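Local structure of NikO protein (Streptomyces tendae, 4FQD) at residues Thr402-Leu416 and Arg425-Tyr438. The protein is an enolpyruvyl transferase required for nikkomycin biosynthesis, which probably transfers the enolpyruvyl group of phosphoenolpyruvate to a UDP-sugar, as its MurA relatives do. The protein carries 4 engineered substitutions. Residues are numbered along the deposited sequence; the frame is centred on the assembly and turned at random.
With SO4 (sulfate ion), chain D.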
loop_
_atom_site.group_PDB
_atom_site.type_symbol
_atom_site.label_atom_id
_atom_site.label_comp_id
_atom_site.label_asym_id
_atom_site.label_seq_id
_atom_site.Cartn_x
_atom_site.Cartn_y
_atom_site.Cartn_z
ATOM N N THR A 402 -26.006 17.578 -11.184
ATOM C CA THR A 402 -25.717 16.208 -11.590
ATOM C C THR A 402 -26.706 15.214 -10.989
ATOM O O THR A 402 -27.417 15.529 -10.035
ATOM C CB THR A 402 -24.290 15.791 -11.187
ATOM O OG1 THR A 402 -24.132 15.928 -9.769
ATOM C CG2 THR A 402 -23.260 16.661 -11.893
ATOM N N ASP A 403 -26.744 14.014 -11.561
ATOM C CA ASP A 403 -27.570 12.932 -11.038
ATOM C C ASP A 403 -26.698 11.765 -10.597
ATOM O O ASP A 403 -26.230 10.981 -11.424
ATOM C CB ASP A 403 -28.577 12.457 -12.085
ATOM C CG ASP A 403 -29.657 13.478 -12.361
ATOM O OD1 ASP A 403 -30.534 13.665 -11.492
ATOM O OD2 ASP A 403 -29.636 14.086 -13.450
ATOM N N LEU A 404 -26.485 11.654 -9.292
ATOM C CA LEU A 404 -25.592 10.636 -8.749
ATOM C C LEU A 404 -26.326 9.348 -8.394
ATOM O O LEU A 404 -27.408 9.375 -7.811
ATOM C CB LEU A 404 -24.847 11.176 -7.525
ATOM C CG LEU A 404 -23.493 11.854 -7.761
ATOM C CD1 LEU A 404 -23.570 12.902 -8.854
ATOM C CD2 LEU A 404 -22.985 12.477 -6.475
ATOM N N ARG A 405 -25.726 8.218 -8.753
ATOM C CA ARG A 405 -26.287 6.915 -8.420
ATOM C C ARG A 405 -25.377 6.166 -7.456
ATOM O O ARG A 405 -24.193 5.967 -7.731
ATOM C CB ARG A 405 -26.508 6.082 -9.684
ATOM C CG ARG A 405 -26.975 4.663 -9.402
ATOM C CD ARG A 405 -27.043 3.832 -10.672
ATOM N NE ARG A 405 -27.447 2.457 -10.399
ATOM C CZ ARG A 405 -28.710 2.058 -10.290
ATOM N NH1 ARG A 405 -29.695 2.935 -10.424
ATOM N NH2 ARG A 405 -28.991 0.786 -10.040
ATOM N N ALA A 406 -25.934 5.752 -6.322
ATOM C CA ALA A 406 -25.178 4.996 -5.332
ATOM C C ALA A 406 -25.128 3.520 -5.706
ATOM O O ALA A 406 -26.126 2.946 -6.134
ATOM C CB ALA A 406 -25.786 5.174 -3.954
ATOM N N THR A 407 -23.959 2.911 -5.544
ATOM C CA THR A 407 -23.786 1.499 -5.864
ATOM C C THR A 407 -23.860 0.633 -4.613
ATOM O O THR A 407 -24.180 -0.553 -4.690
ATOM C CB THR A 407 -22.448 1.239 -6.582
ATOM O OG1 THR A 407 -21.369 1.739 -5.782
ATOM C CG2 THR A 407 -22.428 1.923 -7.939
ATOM N N ASP A 408 -23.565 1.230 -3.462
ATOM C CA ASP A 408 -23.563 0.496 -2.200
ATOM C C ASP A 408 -23.755 1.409 -0.990
ATOM O O ASP A 408 -24.038 2.598 -1.136
ATOM C CB ASP A 408 -22.271 -0.315 -2.055
ATOM C CG ASP A 408 -21.028 0.521 -2.289
ATOM O OD1 ASP A 408 -20.561 1.176 -1.332
ATOM O OD2 ASP A 408 -20.517 0.520 -3.428
ATOM N N LEU A 409 -23.596 0.838 0.201
ATOM C CA LEU A 409 -23.820 1.556 1.456
ATOM C C LEU A 409 -22.891 2.755 1.640
ATOM O O LEU A 409 -23.350 3.890 1.768
ATOM C CB LEU A 409 -23.690 0.599 2.645
ATOM C CG LEU A 409 -23.549 1.202 4.046
ATOM C CD1 LEU A 409 -24.743 2.075 4.403
ATOM C CD2 LEU A 409 -23.360 0.099 5.077
ATOM N N ARG A 410 -21.587 2.498 1.659
ATOM C CA ARG A 410 -20.611 3.555 1.893
ATOM C C ARG A 410 -20.529 4.515 0.709
ATOM O O ARG A 410 -20.117 5.665 0.859
ATOM C CB ARG A 410 -19.236 2.962 2.205
ATOM C CG ARG A 410 -19.245 1.969 3.358
ATOM C CD ARG A 410 -19.953 2.544 4.577
ATOM N NE ARG A 410 -20.098 1.554 5.640
ATOM C CZ ARG A 410 -20.777 1.759 6.764
ATOM N NH1 ARG A 410 -21.376 2.922 6.976
ATOM N NH2 ARG A 410 -20.856 0.800 7.677
ATOM N N ALA A 411 -20.930 4.038 -0.465
ATOM C CA ALA A 411 -20.959 4.874 -1.658
ATOM C C ALA A 411 -22.030 5.950 -1.528
ATOM O O ALA A 411 -21.809 7.105 -1.884
ATOM C CB ALA A 411 -21.201 4.029 -2.898
ATOM N N ALA A 412 -23.192 5.563 -1.011
ATOM C CA ALA A 412 -24.295 6.496 -0.820
ATOM C C ALA A 412 -23.930 7.581 0.187
ATOM O O ALA A 412 -24.290 8.747 0.020
ATOM C CB ALA A 412 -25.542 5.753 -0.369
ATOM N N ALA A 413 -23.209 7.190 1.233
ATOM C CA ALA A 413 -22.822 8.117 2.286
ATOM C C ALA A 413 -21.802 9.143 1.797
ATOM O O ALA A 413 -21.956 10.340 2.035
ATOM C CB ALA A 413 -22.278 7.357 3.489
ATOM N N VAL A 414 -20.766 8.670 1.112
ATOM C CA VAL A 414 -19.690 9.549 0.665
ATOM C C VAL A 414 -20.140 10.494 -0.455
ATOM O O VAL A 414 -19.634 11.611 -0.573
ATOM C CB VAL A 414 -18.430 8.750 0.238
ATOM C CG1 VAL A 414 -18.671 8.005 -1.069
ATOM C CG2 VAL A 414 -17.223 9.672 0.121
ATOM N N LEU A 415 -21.097 10.051 -1.264
ATOM C CA LEU A 415 -21.646 10.898 -2.317
ATOM C C LEU A 415 -22.499 12.004 -1.712
ATOM O O LEU A 415 -22.492 13.141 -2.186
ATOM C CB LEU A 415 -22.476 10.075 -3.304
ATOM C CG LEU A 415 -21.693 9.159 -4.246
ATOM C CD1 LEU A 415 -22.634 8.425 -5.187
ATOM C CD2 LEU A 415 -20.659 9.956 -5.021
ATOM N N LEU A 416 -23.231 11.658 -0.659
ATOM C CA LEU A 416 -24.087 12.613 0.031
ATOM C C LEU A 416 -23.256 13.701 0.703
ATOM O O LEU A 416 -23.636 14.871 0.701
ATOM C CB LEU A 416 -24.959 11.894 1.063
ATOM C CG LEU A 416 -25.942 12.749 1.861
ATOM C CD1 LEU A 416 -26.817 13.571 0.929
ATOM C CD2 LEU A 416 -26.796 11.866 2.758
ATOM N N ARG A 425 -27.482 22.335 -6.791
ATOM C CA ARG A 425 -28.406 21.215 -6.652
ATOM C C ARG A 425 -27.806 19.912 -7.173
ATOM O O ARG A 425 -27.201 19.877 -8.245
ATOM C CB ARG A 425 -29.726 21.509 -7.368
ATOM C CG ARG A 425 -30.895 20.666 -6.877
ATOM C CD ARG A 425 -32.159 20.941 -7.678
ATOM N NE ARG A 425 -32.219 20.142 -8.897
ATOM C CZ ARG A 425 -32.998 19.076 -9.057
ATOM N NH1 ARG A 425 -33.796 18.681 -8.073
ATOM N NH2 ARG A 425 -32.984 18.408 -10.202
ATOM N N THR A 426 -27.980 18.845 -6.401
ATOM C CA THR A 426 -27.519 17.520 -6.796
ATOM C C THR A 426 -28.551 16.476 -6.386
ATOM O O THR A 426 -29.113 16.544 -5.293
ATOM C CB THR A 426 -26.167 17.172 -6.138
ATOM O OG1 THR A 426 -25.206 18.192 -6.441
ATOM C CG2 THR A 426 -25.650 15.830 -6.638
ATOM N N THR A 427 -28.808 15.517 -7.268
ATOM C CA THR A 427 -29.723 14.431 -6.952
ATOM C C THR A 427 -28.962 13.132 -6.719
ATOM O O THR A 427 -27.976 12.847 -7.399
ATOM C CB THR A 427 -30.768 14.223 -8.062
ATOM O OG1 THR A 427 -30.103 14.004 -9.310
ATOM C CG2 THR A 427 -31.668 15.444 -8.181
ATOM N N LEU A 428 -29.423 12.354 -5.746
ATOM C CA LEU A 428 -28.809 11.072 -5.425
ATOM C C LEU A 428 -29.873 9.990 -5.284
ATOM O O LEU A 428 -30.824 10.142 -4.515
ATOM C CB LEU A 428 -27.998 11.177 -4.132
ATOM C CG LEU A 428 -27.362 9.885 -3.615
ATOM C CD1 LEU A 428 -26.355 9.336 -4.617
ATOM C CD2 LEU A 428 -26.709 10.113 -2.261
ATOM N N ARG A 429 -29.717 8.902 -6.031
ATOM C CA ARG A 429 -30.642 7.778 -5.926
ATOM C C ARG A 429 -29.953 6.512 -5.433
ATOM O O ARG A 429 -28.734 6.492 -5.249
ATOM C CB ARG A 429 -31.362 7.523 -7.251
ATOM C CG ARG A 429 -30.459 7.289 -8.445
ATOM C CD ARG A 429 -31.302 7.099 -9.694
ATOM N NE ARG A 429 -30.495 6.853 -10.884
ATOM C CZ ARG A 429 -30.089 7.802 -11.722
ATOM N NH1 ARG A 429 -30.411 9.068 -11.502
ATOM N NH2 ARG A 429 -29.360 7.482 -12.782
ATOM N N ASN A 430 -30.746 5.463 -5.229
ATOM C CA ASN A 430 -30.280 4.233 -4.593
ATOM C C ASN A 430 -29.704 4.506 -3.210
ATOM O O ASN A 430 -28.738 3.873 -2.788
ATOM C CB ASN A 430 -29.265 3.494 -5.469
ATOM C CG ASN A 430 -29.915 2.764 -6.625
ATOM O OD1 ASN A 430 -29.286 1.939 -7.284
ATOM N ND2 ASN A 430 -31.181 3.070 -6.881
ATOM N N HIS A 431 -30.313 5.458 -2.510
ATOM C CA HIS A 431 -29.883 5.834 -1.170
ATOM C C HIS A 431 -30.527 4.939 -0.118
ATOM O O HIS A 431 -30.402 5.186 1.082
ATOM C CB HIS A 431 -30.219 7.299 -0.894
ATOM C CG HIS A 431 -31.663 7.638 -1.112
ATOM N ND1 HIS A 431 -32.195 7.846 -2.364
ATOM C CD2 HIS A 431 -32.679 7.808 -0.234
ATOM C CE1 HIS A 431 -33.483 8.129 -2.249
ATOM N NE2 HIS A 431 -33.800 8.113 -0.970
ATOM N N HIS A 432 -31.213 3.897 -0.577
ATOM C CA HIS A 432 -31.842 2.932 0.317
ATOM C C HIS A 432 -30.781 2.099 1.028
ATOM O O HIS A 432 -31.062 1.445 2.032
ATOM C CB HIS A 432 -32.793 2.022 -0.461
ATOM C CG HIS A 432 -32.125 1.237 -1.546
ATOM N ND1 HIS A 432 -32.040 1.688 -2.846
ATOM C CD2 HIS A 432 -31.506 0.033 -1.527
ATOM C CE1 HIS A 432 -31.400 0.795 -3.581
ATOM N NE2 HIS A 432 -31.064 -0.219 -2.801
ATOM N N HIS A 433 -29.563 2.128 0.496
ATOM C CA HIS A 433 -28.443 1.409 1.089
ATOM C C HIS A 433 -28.101 1.957 2.471
ATOM O O HIS A 433 -27.631 1.221 3.338
ATOM C CB HIS A 433 -27.211 1.489 0.184
ATOM C CG HIS A 433 -27.360 0.757 -1.114
ATOM N ND1 HIS A 433 -27.564 -0.604 -1.183
ATOM C CD2 HIS A 433 -27.319 1.194 -2.395
ATOM C CE1 HIS A 433 -27.651 -0.973 -2.449
ATOM N NE2 HIS A 433 -27.505 0.101 -3.205
ATOM N N LEU A 434 -28.343 3.251 2.667
ATOM C CA LEU A 434 -27.996 3.936 3.911
ATOM C C LEU A 434 -28.678 3.344 5.143
ATOM O O LEU A 434 -28.136 3.405 6.248
ATOM C CB LEU A 434 -28.328 5.427 3.813
ATOM C CG LEU A 434 -27.498 6.277 2.850
ATOM C CD1 LEU A 434 -28.035 7.701 2.805
ATOM C CD2 LEU A 434 -26.032 6.269 3.253
ATOM N N ALA A 435 -29.863 2.773 4.952
ATOM C CA ALA A 435 -30.642 2.229 6.062
ATOM C C ALA A 435 -29.983 1.001 6.686
ATOM O O ALA A 435 -30.306 0.619 7.811
ATOM C CB ALA A 435 -32.059 1.903 5.609
ATOM N N ARG A 436 -29.060 0.387 5.953
ATOM C CA ARG A 436 -28.376 -0.808 6.432
ATOM C C ARG A 436 -27.087 -0.478 7.180
ATOM O O ARG A 436 -26.434 -1.368 7.724
ATOM C CB ARG A 436 -28.078 -1.757 5.269
ATOM C CG ARG A 436 -29.320 -2.281 4.564
ATOM C CD ARG A 436 -28.967 -3.242 3.437
ATOM N NE ARG A 436 -28.261 -2.582 2.343
ATOM C CZ ARG A 436 -26.946 -2.639 2.155
ATOM N NH1 ARG A 436 -26.182 -3.330 2.989
ATOM N NH2 ARG A 436 -26.395 -2.005 1.130
ATOM N N GLY A 437 -26.725 0.801 7.208
ATOM C CA GLY A 437 -25.508 1.230 7.874
ATOM C C GLY A 437 -25.730 2.361 8.858
ATOM O O GLY A 437 -24.996 2.496 9.840
ATOM N N TYR A 438 -26.742 3.178 8.596
ATOM C CA TYR A 438 -27.051 4.314 9.457
ATOM C C TYR A 438 -28.520 4.289 9.856
ATOM O O TYR A 438 -29.363 3.790 9.112
ATOM C CB TYR A 438 -26.728 5.631 8.745
ATOM C CG TYR A 438 -25.318 5.715 8.205
ATOM C CD1 TYR A 438 -25.012 5.245 6.933
ATOM C CD2 TYR A 438 -24.294 6.266 8.964
ATOM C CE1 TYR A 438 -23.726 5.319 6.435
ATOM C CE2 TYR A 438 -23.003 6.343 8.474
ATOM C CZ TYR A 438 -22.726 5.869 7.208
ATOM O OH TYR A 438 -21.445 5.944 6.711
HETATM S S SO4 D . -22.365 -2.998 1.256
HETATM O O1 SO4 D . -21.110 -2.472 1.787
HETATM O O2 SO4 D . -23.137 -3.598 2.340
HETATM O O3 SO4 D . -23.137 -1.913 0.657
HETATM O O4 SO4 D . -22.078 -4.006 0.239
HETATM O O HOH W 1 -29.785 10.662 -9.097
HETATM O O HOH W 2 -22.110 3.346 9.349
HETATM O O HOH W 3 -22.786 0.030 9.510
#
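The carbonyl oxygen of L404 is gripped twice, by R429 N at 3.0 Å and by a water that donates to it, and L428 CA lies 3.2 Å from the same oxygen in a CA-H...O contact. L404 N gives a 2.7 Å bond to T427 O, and T427 N to T402 O and A406 N to R429 O continue the parallel pairing. Helix 409-416 runs back antiparallel to strand 425-429, its axis 9.7 Å away, as the crossover of a beta-alpha-beta unit whose strand 402-405 edges a four-stranded mixed sheet of the inverse beta/alpha barrel. Beneath it L428, with CG anti to its backbone N (chi1 176°), splits its methyls: CD1 packs on L404 CB and L415 CD1, CD2 on A412 O and L416 CB. Further along, L434 CD2 fits against A412 CB (3.7 Å) and A413. Where the helix begins, D408 OD1 caps A411 N, and D408 CA sits over one face of the H433 ring. R436 NH2 donates to H433 ND1 (2.9 Å), in the guanidinium plane but tilted 26° from the ring. A sulfate, probably from the crystallisation liquor, takes R436 NH1 at O2, and R436 NH2 and L409 N (2.8 Å) at O3. A helix-start N-H beside a histidine-oriented guanidinium thus probably suits this site to anions.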